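Local coordinates for Hth-type dhaklm operon transcriptional activator DHAS (Lactococcus lactis, PDB 2IU5), which activates transcription of the dhaKLM operon when bound to DhaQ in response to dihydroxyacetone, recognising an inverted repeat at the promoter, at residues 83-87 and 168-172. The protein carries 1 engineered substitution. Sequence-based numbering, arbitrary orientation.
Sequences QNELL and EKLYS
The phenol ring of Tyr171 lies against Leu87, whose CB sits over one face in a CH-pi contact, 3.9 Å from the ring centroid and displaced toward the rim on the side of CZ and CE1. Leu87 CD1 follows the ring back toward its root, 4.0 Å from Tyr171 CG. The edge belongs to other partners: Leu86 comes in near the ring plane, with CG 3.8 Å from Tyr171 CE1, and the backbone oxygen of Gln83 lies near the ring plane too, beside the CE1-CZ edge.

There the Tyr171 OH donates a hydrogen bond of 2.6 Å to Gln83 O, a clear example of a side chain using a helix carbonyl that is already engaged. Gln83 O also accepts from Leu87 N within the helix, at 3.2 Å, and the two donors arrive from opposite faces of the carbonyl plane. The phenol oxygen stands well above that plane (58° out of it), with a C=O...O angle of 116°. With CG turned opposite the backbone N (chi1 176°), the tyrosine reaches toward helix 82-95 from the first turn of its own helix. A phenylalanine here would probably keep much of the leucine packing but leave Gln83 O without its second donor and the ring less firmly fixed in rotation.

Farther along, the carboxylate of Glu168 brushes the end of Leu87, Glu168 OE2 standing 3.8 Å from Leu87 CD1, while its charge is paired with Arg91.

The contact ties the beginning of helix 171-183, and the 3-10 turn leading into it, to the early turns of helix 82-95 in the all-helical C-terminal region of this TetR-family regulator. Leu86 extends the packing inward to Ile174 and Val175 of helix 171-183 and to Trp118 and Leu121 of helix 110-132, whereas Leu170 packs on helix 139-163 and on Phe144 of the second subunit.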
ATOM      1  N   GLN A  83      16.474 -13.068  -1.899  1.00 17.56           N
ATOM      2  CA  GLN A  83      16.648 -12.732  -0.488  1.00 17.37           C
ATOM      3  C   GLN A  83      17.829 -11.777  -0.360  1.00 17.31           C
ATOM      4  O   GLN A  83      17.770 -10.828   0.423  1.00 17.71           O
ATOM      5  CB  GLN A  83      16.838 -13.968   0.398  1.00 16.45           C
ATOM      6  CG  GLN A  83      15.616 -14.879   0.336  1.00 18.31           C
ATOM      7  CD  GLN A  83      15.650 -15.988   1.351  1.00 21.60           C
ATOM      8  OE1 GLN A  83      16.150 -15.817   2.470  1.00 24.79           O
ATOM      9  NE2 GLN A  83      15.114 -17.139   0.965  1.00 22.52           N
ATOM     10  N   ASN A  84      18.894 -12.016  -1.123  1.00 17.46           N
ATOM     11  CA  ASN A  84      20.045 -11.094  -1.112  1.00 18.19           C
ATOM     12  C   ASN A  84      19.654  -9.743  -1.714  1.00 19.20           C
ATOM     13  O   ASN A  84      20.051  -8.685  -1.233  1.00 20.41           O
ATOM     14  CB  ASN A  84      21.217 -11.727  -1.880  1.00 19.85           C
ATOM     15  CG  ASN A  84      21.780 -12.947  -1.166  1.00 22.12           C
ATOM     16  OD1 ASN A  84      21.702 -13.011   0.057  1.00 29.50           O
ATOM     17  ND2 ASN A  84      22.345 -13.913  -1.908  1.00 25.58           N
ATOM     18  N   GLU A  85      18.863  -9.762  -2.777  1.00 19.07           N
ATOM     19  CA  GLU A  85      18.446  -8.503  -3.387  1.00 18.97           C
ATOM     20  C   GLU A  85      17.589  -7.646  -2.475  1.00 18.08           C
ATOM     21  O   GLU A  85      17.759  -6.416  -2.392  1.00 20.96           O
ATOM     22  CB  GLU A  85      17.719  -8.793  -4.702  1.00 19.58           C
ATOM     23  CG  GLU A  85      18.722  -9.327  -5.697  1.00 22.01           C
ATOM     24  CD  GLU A  85      18.194 -10.461  -6.551  1.00 27.35           C
ATOM     25  OE1 GLU A  85      16.956 -10.667  -6.575  1.00 30.03           O
ATOM     26  OE2 GLU A  85      19.025 -11.139  -7.196  1.00 29.79           O
ATOM     27  N   LEU A  86      16.658  -8.277  -1.775  1.00 18.94           N
ATOM     28  CA  LEU A  86      15.858  -7.554  -0.807  1.00 18.36           C
ATOM     29  C   LEU A  86      16.733  -6.898   0.256  1.00 18.05           C
ATOM     30  O   LEU A  86      16.521  -5.721   0.573  1.00 18.99           O
ATOM     31  CB  LEU A  86      14.823  -8.485  -0.174  1.00 19.38           C
ATOM     32  CG  LEU A  86      14.087  -7.849   0.998  1.00 18.73           C
ATOM     33  CD1 LEU A  86      13.271  -6.620   0.551  1.00 22.28           C
ATOM     34  CD2 LEU A  86      13.174  -8.945   1.601  1.00 19.93           C
ATOM     35  N   LEU A  87      17.698  -7.624   0.806  1.00 17.97           N
ATOM     36  CA  LEU A  87      18.611  -7.045   1.798  1.00 17.90           C
ATOM     37  C   LEU A  87      19.327  -5.834   1.212  1.00 18.28           C
ATOM     38  O   LEU A  87      19.377  -4.767   1.830  1.00 19.92           O
ATOM     39  CB  LEU A  87      19.619  -8.070   2.304  1.00 19.03           C
ATOM     40  CG  LEU A  87      20.660  -7.503   3.269  1.00 18.74           C
ATOM     41  CD1 LEU A  87      19.964  -6.934   4.508  1.00 19.48           C
ATOM     42  CD2 LEU A  87      21.645  -8.632   3.622  1.00 20.81           C
ATOM     43  N   GLU A 168      16.533  -1.891   7.390  1.00 22.76           N
ATOM     44  CA  GLU A 168      17.203  -3.188   7.488  1.00 23.04           C
ATOM     45  C   GLU A 168      16.719  -3.973   8.698  1.00 21.57           C
ATOM     46  O   GLU A 168      16.725  -5.207   8.697  1.00 20.84           O
ATOM     47  CB  GLU A 168      18.724  -3.029   7.503  1.00 25.40           C
ATOM     48  CG  GLU A 168      19.439  -4.373   7.692  1.00 27.48           C
ATOM     49  CD  GLU A 168      20.901  -4.295   7.272  1.00 29.93           C
ATOM     50  OE1 GLU A 168      21.271  -3.258   6.705  1.00 31.23           O
ATOM     51  OE2 GLU A 168      21.659  -5.263   7.511  1.00 29.11           O
ATOM     52  N   LYS A 169      16.285  -3.286   9.752  1.00 19.91           N
ATOM     53  CA  LYS A 169      15.785  -3.979  10.923  1.00 21.38           C
ATOM     54  C   LYS A 169      14.552  -4.819  10.630  1.00 21.19           C
ATOM     55  O   LYS A 169      14.232  -5.715  11.423  1.00 23.92           O
ATOM     56  CB  LYS A 169      15.579  -3.041  12.120  1.00 24.46           C
ATOM     57  CG  LYS A 169      14.319  -2.214  12.091  1.00 24.99           C
ATOM     58  CD  LYS A 169      14.177  -1.434  13.399  1.00 29.53           C
ATOM     59  CE  LYS A 169      13.032  -0.431  13.319  1.00 32.64           C
ATOM     60  NZ  LYS A 169      12.671   0.015  14.694  1.00 36.27           N
ATOM     61  N   LEU A 170      13.888  -4.523   9.513  1.00 18.59           N
ATOM     62  CA  LEU A 170      12.670  -5.241   9.141  1.00 19.10           C
ATOM     63  C   LEU A 170      12.941  -6.461   8.289  1.00 19.17           C
ATOM     64  O   LEU A 170      12.014  -7.204   7.952  1.00 19.36           O
ATOM     65  CB  LEU A 170      11.725  -4.327   8.385  1.00 20.89           C
ATOM     66  CG  LEU A 170      11.388  -3.032   9.114  1.00 21.57           C
ATOM     67  CD1 LEU A 170      10.494  -2.224   8.191  1.00 26.18           C
ATOM     68  CD2 LEU A 170      10.675  -3.354  10.422  1.00 24.86           C
ATOM     69  N   TYR A 171      14.206  -6.667   7.941  1.00 18.95           N
ATOM     70  CA  TYR A 171      14.516  -7.638   6.901  1.00 18.76           C
ATOM     71  C   TYR A 171      14.084  -9.042   7.282  1.00 17.63           C
ATOM     72  O   TYR A 171      13.409  -9.701   6.500  1.00 17.21           O
ATOM     73  CB  TYR A 171      16.011  -7.582   6.635  1.00 18.27           C
ATOM     74  CG  TYR A 171      16.503  -8.601   5.652  1.00 17.43           C
ATOM     75  CD1 TYR A 171      16.037  -8.613   4.347  1.00 19.54           C
ATOM     76  CD2 TYR A 171      17.425  -9.532   6.042  1.00 18.64           C
ATOM     77  CE1 TYR A 171      16.496  -9.553   3.437  1.00 18.66           C
ATOM     78  CE2 TYR A 171      17.895 -10.476   5.162  1.00 20.51           C
ATOM     79  CZ  TYR A 171      17.417 -10.472   3.857  1.00 19.73           C
ATOM     80  OH  TYR A 171      17.899 -11.423   2.985  1.00 20.44           O
ATOM     81  N   SER A 172      14.458  -9.507   8.473  1.00 16.86           N
ATOM     82  CA  SER A 172      14.131 -10.883   8.835  1.00 17.90           C
ATOM     83  C   SER A 172      12.619 -11.079   8.860  1.00 17.01           C
ATOM     84  O   SER A 172      12.103 -12.126   8.451  1.00 18.79           O
ATOM     85  CB  SER A 172      14.753 -11.257  10.184  1.00 20.76           C
ATOM     86  OG  SER A 172      14.276 -10.444  11.240  1.00 24.92           O
TER